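Local coordinates for ABC transporter substrate-binding protein (Staphylococcus aureus subsp. aureus NCTC 8325, PDB 3UN6) that probably captures substrate for an ABC-type import system as its extracytoplasmic binding component, and is found with bound zinc, at residues S47-M52 with F249-R254; P63-E68 with Q238-D243; D88-L93 with V222-G227; D243-G248 with K319-S324. All blocks are in the same frame, centred on the assembly; numbering follows the deposited sequence.

Interaction 1: residues S47-M52 with F249-R254; sequences SANLMM and FKMNDR
Met251 pushes its side chain into the flank of helix 48-58, where Ala48, Asn49 and Met52 receive it. Met251 and Met52 are both selenomethionines, and the side chain of Met251 is bent twice beyond CB, at chi2 (-74°) and chi3 (-75°). This coiling turns its end back against the helix, with CE lying 3.6 Å from Ala48 CB. The small methyl of Ala48 lets the bulky end of Met251 come close to the helix backbone. Farther back along the same chain, Met251 CG meets Asn49 OD1 at 3.5 Å. That is a van der Waals contact. The polar grip of Asn49 lies elsewhere, since its ND2 donates to Tyr244 O on helix 234-250 and so fixes the amide. One turn on from Ala48, Met52 runs antiparallel alongside Met251, and Met52 CB sits 3.8 Å from Met251 SE. A flexible, unbranched and polarisable side chain suits such a buried seam, because it can mould itself to its neighbours.

Packing thins toward Lys250. Met52 CE touches Lys250 CG at 3.7 Å, so only the aliphatic base of the lysine takes part. Bends at chi2 and chi4 lead the ammonium away from helix 48-58, on the side open to solvent. Met251 also touches Tyr281 and Ser257 of helix 254-264. The arrangement brings the turn that follows helix 234-250 against the first helix of the lobe, which begins just after zinc ligand His46, in an alpha/beta lobe of a type 2 periplasmic binding protein.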
loop_
_atom_site.group_PDB
_atom_site.type_symbol
_atom_site.label_atom_id
_atom_site.label_comp_id
_atom_site.label_asym_id
_atom_site.label_seq_id
_atom_site.Cartn_x
_atom_site.Cartn_y
_atom_site.Cartn_z
ATOM N N SER A 47 -3.548 2.138 4.133
ATOM C CA SER A 47 -4.997 2.022 4.085
ATOM C C SER A 47 -5.696 2.900 5.100
ATOM O O SER A 47 -6.913 2.852 5.194
ATOM C CB SER A 47 -5.395 0.547 4.342
ATOM O OG SER A 47 -5.240 0.232 5.711
ATOM N N ALA A 48 -4.940 3.719 5.843
ATOM C CA ALA A 48 -5.475 4.512 6.948
ATOM C C ALA A 48 -6.479 5.593 6.533
ATOM O O ALA A 48 -7.303 5.993 7.347
ATOM C CB ALA A 48 -4.331 5.140 7.735
ATOM N N ASN A 49 -6.421 6.060 5.285
ATOM C CA ASN A 49 -7.401 7.053 4.835
ATOM C C ASN A 49 -8.818 6.453 4.798
ATOM O O ASN A 49 -9.779 7.177 4.880
ATOM C CB ASN A 49 -7.053 7.668 3.475
ATOM C CG ASN A 49 -7.826 8.954 3.213
ATOM O OD1 ASN A 49 -7.912 9.819 4.072
ATOM N ND2 ASN A 49 -8.400 9.069 2.038
ATOM N N LEU A 50 -8.936 5.135 4.678
ATOM C CA LEU A 50 -10.251 4.483 4.757
ATOM C C LEU A 50 -10.837 4.628 6.171
ATOM O O LEU A 50 -12.057 4.797 6.322
ATOM C CB LEU A 50 -10.164 2.998 4.398
ATOM C CG LEU A 50 -9.958 2.657 2.929
ATOM C CD1 LEU A 50 -9.768 1.155 2.788
ATOM C CD2 LEU A 50 -11.140 3.143 2.115
HETATM N N MSE A 51 -9.969 4.562 7.194
HETATM C CA MSE A 51 -10.401 4.700 8.591
HETATM C C MSE A 51 -10.910 6.132 8.786
HETATM O O MSE A 51 -11.957 6.375 9.408
HETATM C CB MSE A 51 -9.249 4.457 9.581
HETATM C CG MSE A 51 -8.304 3.221 9.382
HETATM SE SE MSE A 51 -9.081 1.447 9.331
HETATM C CE MSE A 51 -9.453 1.308 7.395
HETATM N N MSE A 52 -10.157 7.097 8.263
HETATM C CA MSE A 52 -10.581 8.489 8.363
HETATM C C MSE A 52 -11.924 8.688 7.662
HETATM O O MSE A 52 -12.806 9.385 8.195
HETATM C CB MSE A 52 -9.544 9.431 7.766
HETATM C CG MSE A 52 -9.931 10.841 7.865
HETATM SE SE MSE A 52 -9.981 11.488 9.749
HETATM C CE MSE A 52 -11.228 12.927 9.467
ATOM N N PHE A 249 -7.081 15.018 2.901
ATOM C CA PHE A 249 -6.515 16.297 3.337
ATOM C C PHE A 249 -6.525 16.430 4.859
ATOM O O PHE A 249 -5.593 16.981 5.427
ATOM C CB PHE A 249 -7.216 17.459 2.649
ATOM C CG PHE A 249 -6.943 17.516 1.164
ATOM C CD1 PHE A 249 -5.759 18.050 0.691
ATOM C CD2 PHE A 249 -7.859 17.015 0.249
ATOM C CE1 PHE A 249 -5.487 18.095 -0.680
ATOM C CE2 PHE A 249 -7.603 17.047 -1.121
ATOM C CZ PHE A 249 -6.408 17.593 -1.587
ATOM N N LYS A 250 -7.562 15.927 5.518
ATOM C CA LYS A 250 -7.581 15.899 6.997
ATOM C C LYS A 250 -6.353 15.148 7.554
ATOM O O LYS A 250 -5.806 15.504 8.604
ATOM C CB LYS A 250 -8.838 15.179 7.513
ATOM C CG LYS A 250 -10.019 16.029 7.847
ATOM C CD LYS A 250 -9.740 16.877 9.096
ATOM C CE LYS A 250 -11.009 17.474 9.660
ATOM N NZ LYS A 250 -11.810 18.162 8.608
HETATM N N MSE A 251 -5.940 14.115 6.827
HETATM C CA MSE A 251 -4.836 13.233 7.221
HETATM C C MSE A 251 -3.447 13.833 7.095
HETATM O O MSE A 251 -2.465 13.194 7.488
HETATM C CB MSE A 251 -4.916 11.933 6.449
HETATM C CG MSE A 251 -6.101 11.053 6.843
HETATM SE SE MSE A 251 -5.886 10.138 8.591
HETATM C CE MSE A 251 -4.622 8.756 8.087
ATOM N N ASN A 252 -3.353 15.029 6.530
ATOM C CA ASN A 252 -2.081 15.747 6.479
ATOM C C ASN A 252 -1.669 16.143 7.884
ATOM O O ASN A 252 -0.484 16.142 8.225
ATOM C CB ASN A 252 -2.184 17.012 5.623
ATOM C CG ASN A 252 -2.092 16.723 4.144
ATOM O OD1 ASN A 252 -1.415 15.780 3.722
ATOM N ND2 ASN A 252 -2.728 17.572 3.336
ATOM N N ASP A 253 -2.653 16.531 8.688
ATOM C CA ASP A 253 -2.392 16.857 10.059
ATOM C C ASP A 253 -1.920 15.570 10.745
ATOM O O ASP A 253 -2.689 14.619 10.867
ATOM C CB ASP A 253 -3.654 17.377 10.728
ATOM C CG ASP A 253 -3.481 17.548 12.225
ATOM O OD1 ASP A 253 -2.379 17.239 12.716
ATOM O OD2 ASP A 253 -4.434 17.965 12.911
ATOM N N ARG A 254 -0.658 15.540 11.178
ATOM C CA ARG A 254 -0.093 14.343 11.841
ATOM C C ARG A 254 -0.741 13.860 13.123
ATOM O O ARG A 254 -0.725 12.652 13.386
ATOM C CB ARG A 254 1.407 14.473 12.120
ATOM C CG ARG A 254 2.260 13.617 11.211
ATOM C CD ARG A 254 2.491 14.197 9.851
ATOM N NE ARG A 254 3.205 13.217 9.032
ATOM C CZ ARG A 254 3.927 13.510 7.958
ATOM N NH1 ARG A 254 4.526 12.539 7.286
ATOM N NH2 ARG A 254 4.072 14.765 7.564
#

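Interaction 2: residues P63-E68 with Q238-D243; sequences PKYKLE and QAFVQD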
loop_
_atom_site.group_PDB
_atom_site.type_symbol
_atom_site.label_atom_id
_atom_site.label_comp_id
_atom_site.label_asym_id
_atom_site.label_seq_id
_atom_site.Cartn_x
_atom_site.Cartn_y
_atom_site.Cartn_z
ATOM N N PRO A 63 -25.888 9.821 6.427
ATOM C CA PRO A 63 -24.878 9.499 5.434
ATOM C C PRO A 63 -25.515 8.893 4.187
ATOM O O PRO A 63 -26.554 8.221 4.280
ATOM C CB PRO A 63 -23.994 8.475 6.153
ATOM C CG PRO A 63 -24.864 7.866 7.170
ATOM C CD PRO A 63 -25.807 8.937 7.606
ATOM N N LYS A 64 -24.883 9.112 3.038
ATOM C CA LYS A 64 -25.408 8.632 1.754
ATOM C C LYS A 64 -25.205 7.125 1.479
ATOM O O LYS A 64 -25.779 6.587 0.537
ATOM C CB LYS A 64 -24.814 9.470 0.613
ATOM C CG LYS A 64 -25.189 10.945 0.702
ATOM C CD LYS A 64 -24.646 11.757 -0.459
ATOM C CE LYS A 64 -25.114 13.205 -0.374
ATOM N NZ LYS A 64 -24.627 14.014 -1.524
ATOM N N TYR A 65 -24.400 6.461 2.300
ATOM C CA TYR A 65 -24.110 5.033 2.150
ATOM C C TYR A 65 -23.584 4.546 3.501
ATOM O O TYR A 65 -23.388 5.350 4.425
ATOM C CB TYR A 65 -23.046 4.810 1.054
ATOM C CG TYR A 65 -21.742 5.558 1.328
ATOM C CD1 TYR A 65 -20.642 4.920 1.877
ATOM C CD2 TYR A 65 -21.645 6.927 1.089
ATOM C CE1 TYR A 65 -19.461 5.632 2.157
ATOM C CE2 TYR A 65 -20.483 7.638 1.372
ATOM C CZ TYR A 65 -19.406 6.996 1.901
ATOM O OH TYR A 65 -18.275 7.731 2.178
ATOM N N LYS A 66 -23.400 3.239 3.624
ATOM C CA LYS A 66 -22.795 2.641 4.806
ATOM C C LYS A 66 -21.463 2.061 4.344
ATOM O O LYS A 66 -21.368 1.456 3.264
ATOM C CB LYS A 66 -23.644 1.527 5.392
ATOM C CG LYS A 66 -25.001 1.950 5.873
ATOM C CD LYS A 66 -25.739 0.773 6.492
ATOM C CE LYS A 66 -27.162 1.152 6.836
ATOM N NZ LYS A 66 -27.944 0.011 7.378
ATOM N N LEU A 67 -20.433 2.256 5.149
ATOM C CA LEU A 67 -19.111 1.779 4.829
ATOM C C LEU A 67 -18.723 0.682 5.809
ATOM O O LEU A 67 -18.655 0.908 7.027
ATOM C CB LEU A 67 -18.114 2.943 4.886
ATOM C CG LEU A 67 -16.641 2.678 4.557
ATOM C CD1 LEU A 67 -16.479 2.008 3.193
ATOM C CD2 LEU A 67 -15.870 3.981 4.618
ATOM N N GLU A 68 -18.503 -0.516 5.282
ATOM C CA GLU A 68 -18.058 -1.636 6.097
ATOM C C GLU A 68 -16.624 -1.923 5.700
ATOM O O GLU A 68 -16.341 -2.187 4.520
ATOM C CB GLU A 68 -18.930 -2.878 5.894
ATOM C CG GLU A 68 -18.322 -4.141 6.521
ATOM C CD GLU A 68 -19.271 -5.332 6.558
ATOM O OE1 GLU A 68 -18.781 -6.469 6.780
ATOM O OE2 GLU A 68 -20.500 -5.142 6.370
ATOM N N GLN A 238 -19.541 8.111 -6.148
ATOM C CA GLN A 238 -19.070 9.490 -6.104
ATOM C C GLN A 238 -19.077 10.035 -4.672
ATOM O O GLN A 238 -18.150 10.700 -4.281
ATOM C CB GLN A 238 -19.924 10.387 -7.015
ATOM C CG GLN A 238 -19.424 11.829 -7.095
ATOM C CD GLN A 238 -18.051 11.933 -7.760
ATOM O OE1 GLN A 238 -17.912 11.671 -8.964
ATOM N NE2 GLN A 238 -17.039 12.353 -6.989
ATOM N N ALA A 239 -20.131 9.770 -3.909
ATOM C CA ALA A 239 -20.211 10.243 -2.512
ATOM C C ALA A 239 -19.054 9.639 -1.706
ATOM O O ALA A 239 -18.351 10.334 -0.979
ATOM C CB ALA A 239 -21.562 9.877 -1.884
ATOM N N PHE A 240 -18.819 8.352 -1.896
ATOM C CA PHE A 240 -17.720 7.682 -1.194
ATOM C C PHE A 240 -16.318 8.275 -1.525
ATOM O O PHE A 240 -15.545 8.614 -0.625
ATOM C CB PHE A 240 -17.801 6.168 -1.442
ATOM C CG PHE A 240 -16.617 5.430 -0.960
ATOM C CD1 PHE A 240 -16.228 5.529 0.369
ATOM C CD2 PHE A 240 -15.881 4.644 -1.820
ATOM C CE1 PHE A 240 -15.125 4.871 0.839
ATOM C CE2 PHE A 240 -14.773 3.968 -1.361
ATOM C CZ PHE A 240 -14.395 4.089 -0.005
ATOM N N VAL A 241 -16.021 8.443 -2.808
ATOM C CA VAL A 241 -14.730 9.008 -3.226
ATOM C C VAL A 241 -14.576 10.449 -2.734
ATOM O O VAL A 241 -13.476 10.900 -2.422
ATOM C CB VAL A 241 -14.579 8.970 -4.755
ATOM C CG1 VAL A 241 -13.395 9.827 -5.209
ATOM C CG2 VAL A 241 -14.436 7.538 -5.210
ATOM N N GLN A 242 -15.693 11.154 -2.675
ATOM C CA GLN A 242 -15.726 12.529 -2.167
ATOM C C GLN A 242 -15.359 12.581 -0.666
ATOM O O GLN A 242 -14.604 13.439 -0.246
ATOM C CB GLN A 242 -17.110 13.119 -2.377
ATOM C CG GLN A 242 -17.319 14.484 -1.695
ATOM C CD GLN A 242 -16.663 15.626 -2.425
ATOM O OE1 GLN A 242 -17.196 16.129 -3.433
ATOM N NE2 GLN A 242 -15.523 16.091 -1.896
ATOM N N ASP A 243 -15.914 11.667 0.131
ATOM C CA ASP A 243 -15.589 11.602 1.538
ATOM C C ASP A 243 -14.135 11.190 1.680
ATOM O O ASP A 243 -13.418 11.705 2.518
ATOM C CB ASP A 243 -16.519 10.634 2.258
ATOM C CG ASP A 243 -17.943 11.127 2.267
ATOM O OD1 ASP A 243 -18.123 12.361 2.097
ATOM O OD2 ASP A 243 -18.859 10.301 2.447
#
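The ring of Tyr65 points at helix 238-243 and meets Ala239, Phe240 and Asp243. Its hydroxyl donates to Asp243 OD2 at 2.6 Å, a short bond that uses the oxygen's anti lone pair. The two side chains approach from opposite directions; the carboxylate is turned only 23° from the plane of the ring, and OD2 lies at the ring's edge. Tyr60 OH binds Asp243 OD1, so each oxygen of this buried carboxylate has a hydroxyl partner, an economical way to satisfy an acid inside the fold.

Phe240 stands across the tyrosine at about a right angle. Its CB lies over one face of the Tyr65 ring, 4.1 Å from the centroid, in a CH-pi contact offset toward the rim. The two ring planes are inclined by 75°, in an oblique pairing, and Tyr65 OH reaches the edge of the Phe240 ring in its plane, 3.5 Å from CD1. Tyr65 has CG between its backbone N and carbonyl carbon (chi1 58°), which turns the ring from the loop just before strand 66-71 toward the helix. Ala239 is small enough for the helix to draw near: its CB meets the extended chain of Lys64 at CD, 3.9 Å away. Leu67 completes the apolar side, with CD1 3.9 Å from Phe240 CE1.

Leu57 of helix 48-58 and Ile37 of strand 36-41 enclose the same cluster. Helix 234-250 packs against the start of strand 66-71, outermost in the five-stranded sheet, and the loop leading into it, the buried Tyr-Asp pair lying within a helix-on-sheet layer.

Interaction 3: residues D88-L93 with V222-G227; sequences DGASTL and VLVLRG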
loop_
_atom_site.group_PDB
_atom_site.type_symbol
_atom_site.label_atom_id
_atom_site.label_comp_id
_atom_site.label_asym_id
_atom_site.label_seq_id
_atom_site.Cartn_x
_atom_site.Cartn_y
_atom_site.Cartn_z
ATOM N N ASP A 88 -16.653 -4.937 -2.227
ATOM C CA ASP A 88 -16.950 -4.051 -3.356
ATOM C C ASP A 88 -15.730 -3.277 -3.872
ATOM O O ASP A 88 -15.758 -2.692 -4.956
ATOM C CB ASP A 88 -17.997 -3.042 -2.876
ATOM C CG ASP A 88 -19.283 -3.704 -2.466
ATOM O OD1 ASP A 88 -19.929 -4.323 -3.360
ATOM O OD2 ASP A 88 -19.664 -3.601 -1.265
ATOM N N GLY A 89 -14.697 -3.219 -3.049
ATOM C CA GLY A 89 -13.471 -2.515 -3.379
ATOM C C GLY A 89 -12.424 -2.802 -2.325
ATOM O O GLY A 89 -12.624 -3.644 -1.427
ATOM N N ALA A 90 -11.304 -2.099 -2.409
ATOM C CA ALA A 90 -10.207 -2.359 -1.503
ATOM C C ALA A 90 -9.053 -1.388 -1.660
ATOM O O ALA A 90 -8.899 -0.773 -2.712
ATOM C CB ALA A 90 -9.674 -3.770 -1.776
ATOM N N SER A 91 -8.273 -1.227 -0.586
ATOM C CA SER A 91 -6.983 -0.513 -0.663
ATOM C C SER A 91 -6.005 -1.658 -0.930
ATOM O O SER A 91 -5.951 -2.607 -0.151
ATOM C CB SER A 91 -6.642 0.205 0.647
ATOM O OG SER A 91 -5.442 0.937 0.508
ATOM N N THR A 92 -5.255 -1.593 -2.026
ATOM C CA THR A 92 -4.418 -2.726 -2.435
ATOM C C THR A 92 -3.161 -2.334 -3.195
ATOM O O THR A 92 -3.042 -1.220 -3.712
ATOM C CB THR A 92 -5.274 -3.734 -3.305
ATOM O OG1 THR A 92 -4.563 -4.970 -3.522
ATOM C CG2 THR A 92 -5.639 -3.126 -4.643
ATOM N N LEU A 93 -2.210 -3.255 -3.241
ATOM C CA LEU A 93 -0.969 -3.048 -3.985
ATOM C C LEU A 93 -1.337 -2.737 -5.454
ATOM O O LEU A 93 -2.140 -3.454 -6.073
ATOM C CB LEU A 93 -0.102 -4.297 -3.945
ATOM C CG LEU A 93 0.276 -4.803 -2.550
ATOM C CD1 LEU A 93 1.033 -6.110 -2.717
ATOM C CD2 LEU A 93 1.084 -3.750 -1.771
ATOM N N VAL A 222 -3.387 1.610 -3.862
ATOM C CA VAL A 222 -4.457 2.408 -4.483
ATOM C C VAL A 222 -5.824 1.915 -3.999
ATOM O O VAL A 222 -5.975 0.759 -3.584
ATOM C CB VAL A 222 -4.459 2.264 -6.054
ATOM C CG1 VAL A 222 -3.344 3.087 -6.682
ATOM C CG2 VAL A 222 -4.395 0.796 -6.457
ATOM N N LEU A 223 -6.803 2.813 -4.020
ATOM C CA LEU A 223 -8.184 2.448 -3.764
ATOM C C LEU A 223 -8.745 2.012 -5.113
ATOM O O LEU A 223 -8.737 2.805 -6.095
ATOM C CB LEU A 223 -8.990 3.630 -3.256
ATOM C CG LEU A 223 -10.506 3.402 -3.081
ATOM C CD1 LEU A 223 -10.784 2.349 -2.062
ATOM C CD2 LEU A 223 -11.197 4.727 -2.688
ATOM N N VAL A 224 -9.173 0.752 -5.179
ATOM C CA VAL A 224 -9.812 0.221 -6.362
ATOM C C VAL A 224 -11.259 -0.127 -6.025
ATOM O O VAL A 224 -11.570 -0.495 -4.879
ATOM C CB VAL A 224 -9.122 -1.028 -6.879
ATOM C CG1 VAL A 224 -7.657 -0.719 -7.188
ATOM C CG2 VAL A 224 -9.222 -2.172 -5.867
ATOM N N LEU A 225 -12.139 0.010 -7.016
ATOM C CA LEU A 225 -13.536 -0.328 -6.860
ATOM C C LEU A 225 -13.911 -1.261 -7.944
ATOM O O LEU A 225 -13.394 -1.151 -9.067
ATOM C CB LEU A 225 -14.419 0.919 -6.989
ATOM C CG LEU A 225 -14.183 1.999 -5.933
ATOM C CD1 LEU A 225 -14.988 3.258 -6.241
ATOM C CD2 LEU A 225 -14.505 1.477 -4.544
ATOM N N ARG A 226 -14.809 -2.195 -7.624
ATOM C CA ARG A 226 -15.327 -3.094 -8.630
ATOM C C ARG A 226 -16.135 -2.269 -9.632
ATOM O O ARG A 226 -16.802 -1.309 -9.263
ATOM C CB ARG A 226 -16.169 -4.224 -8.001
ATOM C CG ARG A 226 -15.342 -5.328 -7.323
ATOM C CD ARG A 226 -16.219 -6.445 -6.731
ATOM N NE ARG A 226 -17.086 -7.092 -7.725
ATOM C CZ ARG A 226 -16.744 -8.130 -8.490
ATOM N NH1 ARG A 226 -15.540 -8.679 -8.414
ATOM N NH2 ARG A 226 -17.623 -8.626 -9.342
ATOM N N GLY A 227 -16.063 -2.659 -10.902
ATOM C CA GLY A 227 -16.716 -1.947 -12.001
ATOM C C GLY A 227 -18.199 -1.676 -11.872
ATOM O O GLY A 227 -18.671 -0.639 -12.333
#
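Gly89 and Leu225, Ala90 and Val224, Ser91 and Leu223, and Thr92 and Val222 pair as antiparallel neighbours in the central sheet of the lobe. The sheet runs 2-1-3-5-4 with strand 221-225 reversed, the hallmark order of type 2 periplasmic binding proteins. Ala90 and Thr92 each exchange two backbone bonds with their partners. In the non-hydrogen-bonded pair of Gly89 and Leu225 the CA atoms come within 4.1 Å, and Gly89 CA also lies 3.2 Å from Val224 O, a closeness suited to a residue without a side chain. On the face bearing Ala90 and Thr92, the beta-branched Val224 meets Thr92, CG2 to CG2, at 3.9 Å.

Arg226 can be followed from base to end. Its CB lies 3.4 Å from Asp88 O and its CG 3.6 Å from the same oxygen, so the aliphatic root lies against the carbonyl. CD is farther off, and there the chain bends (chi3 58°), carrying the guanidinium away from Asp88. NE forms a salt bridge with Glu228 and NH1 donates to Leu82 O at the end of helix 75-83. Asp88 turns elsewhere too, its OD2 accepting from Lys38 N on strand 36-41.

Ser91 faces the zinc-site side, where its OG makes a weak hydrogen bond to the backbone O of His46. The ladder ends where Arg226 N donates to Asp88 O at 2.9 Å, nearly straight at 171°, the donor tilted 23° from the carbonyl plane.

Interaction 4: residues D243-G248 with K319-S324; sequences DYKKSG and KEASRS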
loop_
_atom_site.group_PDB
_atom_site.type_symbol
_atom_site.label_atom_id
_atom_site.label_comp_id
_atom_site.label_asym_id
_atom_site.label_seq_id
_atom_site.Cartn_x
_atom_site.Cartn_y
_atom_site.Cartn_z
ATOM N N ASP A 243 -15.914 11.667 0.131
ATOM C CA ASP A 243 -15.589 11.602 1.538
ATOM C C ASP A 243 -14.135 11.190 1.680
ATOM O O ASP A 243 -13.418 11.705 2.518
ATOM C CB ASP A 243 -16.519 10.634 2.258
ATOM C CG ASP A 243 -17.943 11.127 2.267
ATOM O OD1 ASP A 243 -18.123 12.361 2.097
ATOM O OD2 ASP A 243 -18.859 10.301 2.447
ATOM N N TYR A 244 -13.717 10.266 0.834
ATOM C CA TYR A 244 -12.340 9.802 0.794
ATOM C C TYR A 244 -11.382 10.961 0.471
ATOM O O TYR A 244 -10.321 11.074 1.077
ATOM C CB TYR A 244 -12.232 8.665 -0.241
ATOM C CG TYR A 244 -10.891 7.958 -0.301
ATOM C CD1 TYR A 244 -10.656 6.827 0.455
ATOM C CD2 TYR A 244 -9.877 8.414 -1.144
ATOM C CE1 TYR A 244 -9.440 6.175 0.409
ATOM C CE2 TYR A 244 -8.666 7.761 -1.212
ATOM C CZ TYR A 244 -8.451 6.642 -0.418
ATOM O OH TYR A 244 -7.245 5.982 -0.471
ATOM N N LYS A 245 -11.769 11.828 -0.469
ATOM C CA LYS A 245 -10.927 12.960 -0.876
ATOM C C LYS A 245 -10.765 13.964 0.277
ATOM O O LYS A 245 -9.650 14.378 0.598
ATOM C CB LYS A 245 -11.504 13.616 -2.122
ATOM C CG LYS A 245 -10.712 14.803 -2.621
ATOM C CD LYS A 245 -11.145 15.166 -4.019
ATOM C CE LYS A 245 -10.333 16.334 -4.563
ATOM N NZ LYS A 245 -10.739 16.642 -5.961
ATOM N N LYS A 246 -11.884 14.336 0.901
ATOM C CA LYS A 246 -11.872 15.229 2.053
ATOM C C LYS A 246 -10.965 14.651 3.157
ATOM O O LYS A 246 -10.142 15.371 3.752
ATOM C CB LYS A 246 -13.289 15.407 2.608
ATOM C CG LYS A 246 -14.318 16.012 1.649
ATOM C CD LYS A 246 -15.688 16.171 2.339
ATOM C CE LYS A 246 -16.776 16.711 1.400
ATOM N NZ LYS A 246 -16.444 18.032 0.809
ATOM N N SER A 247 -11.112 13.339 3.408
ATOM C CA SER A 247 -10.344 12.646 4.448
ATOM C C SER A 247 -8.846 12.719 4.199
ATOM O O SER A 247 -8.054 12.895 5.135
ATOM C CB SER A 247 -10.775 11.179 4.554
ATOM O OG SER A 247 -12.112 11.092 5.019
ATOM N N GLY A 248 -8.478 12.606 2.930
ATOM C CA GLY A 248 -7.088 12.645 2.513
ATOM C C GLY A 248 -6.377 13.903 2.944
ATOM O O GLY A 248 -5.210 13.854 3.330
ATOM N N LYS A 319 -11.310 13.554 -9.380
ATOM C CA LYS A 319 -11.172 14.895 -9.940
ATOM C C LYS A 319 -12.441 15.716 -9.732
ATOM O O LYS A 319 -12.369 16.873 -9.347
ATOM C CB LYS A 319 -10.836 14.824 -11.435
ATOM C CG LYS A 319 -10.990 16.150 -12.146
ATOM C CD LYS A 319 -10.738 16.013 -13.615
ATOM C CE LYS A 319 -10.937 17.345 -14.329
ATOM N NZ LYS A 319 -10.615 17.244 -15.786
ATOM N N GLU A 320 -13.602 15.118 -9.971
ATOM C CA GLU A 320 -14.877 15.835 -9.812
ATOM C C GLU A 320 -15.231 16.094 -8.353
ATOM O O GLU A 320 -15.952 17.035 -8.063
ATOM C CB GLU A 320 -16.027 15.073 -10.454
ATOM C CG GLU A 320 -15.905 14.896 -11.949
ATOM C CD GLU A 320 -17.043 14.057 -12.510
ATOM O OE1 GLU A 320 -18.107 13.968 -11.843
ATOM O OE2 GLU A 320 -16.869 13.493 -13.613
ATOM N N ALA A 321 -14.745 15.250 -7.450
ATOM C CA ALA A 321 -15.023 15.424 -6.026
ATOM C C ALA A 321 -14.395 16.735 -5.578
ATOM O O ALA A 321 -13.272 17.063 -5.984
ATOM C CB ALA A 321 -14.467 14.262 -5.207
ATOM N N SER A 322 -15.118 17.483 -4.756
ATOM C CA SER A 322 -14.603 18.746 -4.240
ATOM C C SER A 322 -13.578 18.506 -3.109
ATOM O O SER A 322 -13.621 17.505 -2.399
ATOM C CB SER A 322 -15.747 19.624 -3.728
ATOM O OG SER A 322 -16.383 19.022 -2.612
ATOM N N ARG A 323 -12.651 19.438 -2.970
ATOM C CA ARG A 323 -11.657 19.372 -1.912
ATOM C C ARG A 323 -12.293 19.725 -0.559
ATOM O O ARG A 323 -11.971 19.102 0.469
ATOM C CB ARG A 323 -10.505 20.346 -2.198
ATOM C CG ARG A 323 -9.620 19.946 -3.369
ATOM C CD ARG A 323 -8.298 20.679 -3.313
ATOM N NE ARG A 323 -7.291 20.026 -4.142
ATOM C CZ ARG A 323 -5.975 20.181 -3.989
ATOM N NH1 ARG A 323 -5.489 20.954 -3.027
ATOM N NH2 ARG A 323 -5.134 19.535 -4.783
ATOM N N SER A 324 -13.191 20.719 -0.598
ATOM C CA SER A 324 -13.918 21.269 0.568
ATOM C C SER A 324 -14.676 20.254 1.428
ATOM O O SER A 324 -15.754 20.565 1.949
ATOM C CB SER A 324 -14.921 22.331 0.085
ATOM O OG SER A 324 -15.913 21.755 -0.757
ATOM O OXT SER A 324 -14.247 19.118 1.642
#
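The C-terminal carboxylate of Ser324 and the Ala321 peptide are the flat groups gripped by Lys246 and Lys245. Lys246 NZ stands well above one face of the carboxylate, forming a salt bridge to OXT at 2.6 Å, with Ser324 O 2.9 Å away. The methylenes lie near the same acid, and a bend at chi4 (-59°) curls the ammonium round over it. A lysine at this place would probably offset part of the negative charge of the chain terminus.

At the Ala321 carbonyl, Lys245 NZ donates to the oxygen at 2.6 Å, tilted 30° from the carbonyl plane. The lysine is extended throughout (chi1 180°), which carries NZ across to this carbonyl, and CD brushes Ala321 CB at 3.6 Å. NZ also binds Tyr318 O and makes a cation-pi contact with the Tyr318 ring, so the buried ammonium is well satisfied beside the carbonyl end of helix 316-320. Lys245 CE meets Arg323 CG at 3.9 Å.

The C-terminal tail thus lies along one side of helix 234-250, whose Ser247 flank packs on helix 48-58 and whose Tyr244 touches Leu223 of strand 221-225.

Overall arrangement
Helix 234-250 ties three of the contacts together: interaction 1 uses its end, interaction 2 its middle and interaction 4 the stretch between, with Asp243 shared by the last two. Interaction 3 supplies the sheet beneath, where Phe240 CE2 of interaction 2 lies 3.9 Å from Leu223 CD2. Between interactions 2 and 4, Gln242 NE2 lies very close to Ser322 O, probably a hydrogen bond though its length is doubtful. Leu50, from interaction 1, reaches both Phe240 and Ser91. Zinc, bound by His46, Cys220 and Cys221, is nearest interaction 3: the Ser91 side chain is about 7 Å from the ion, against about 11 Å for Ala48 of interaction 1. Interactions 2 and 4 lie away from that site.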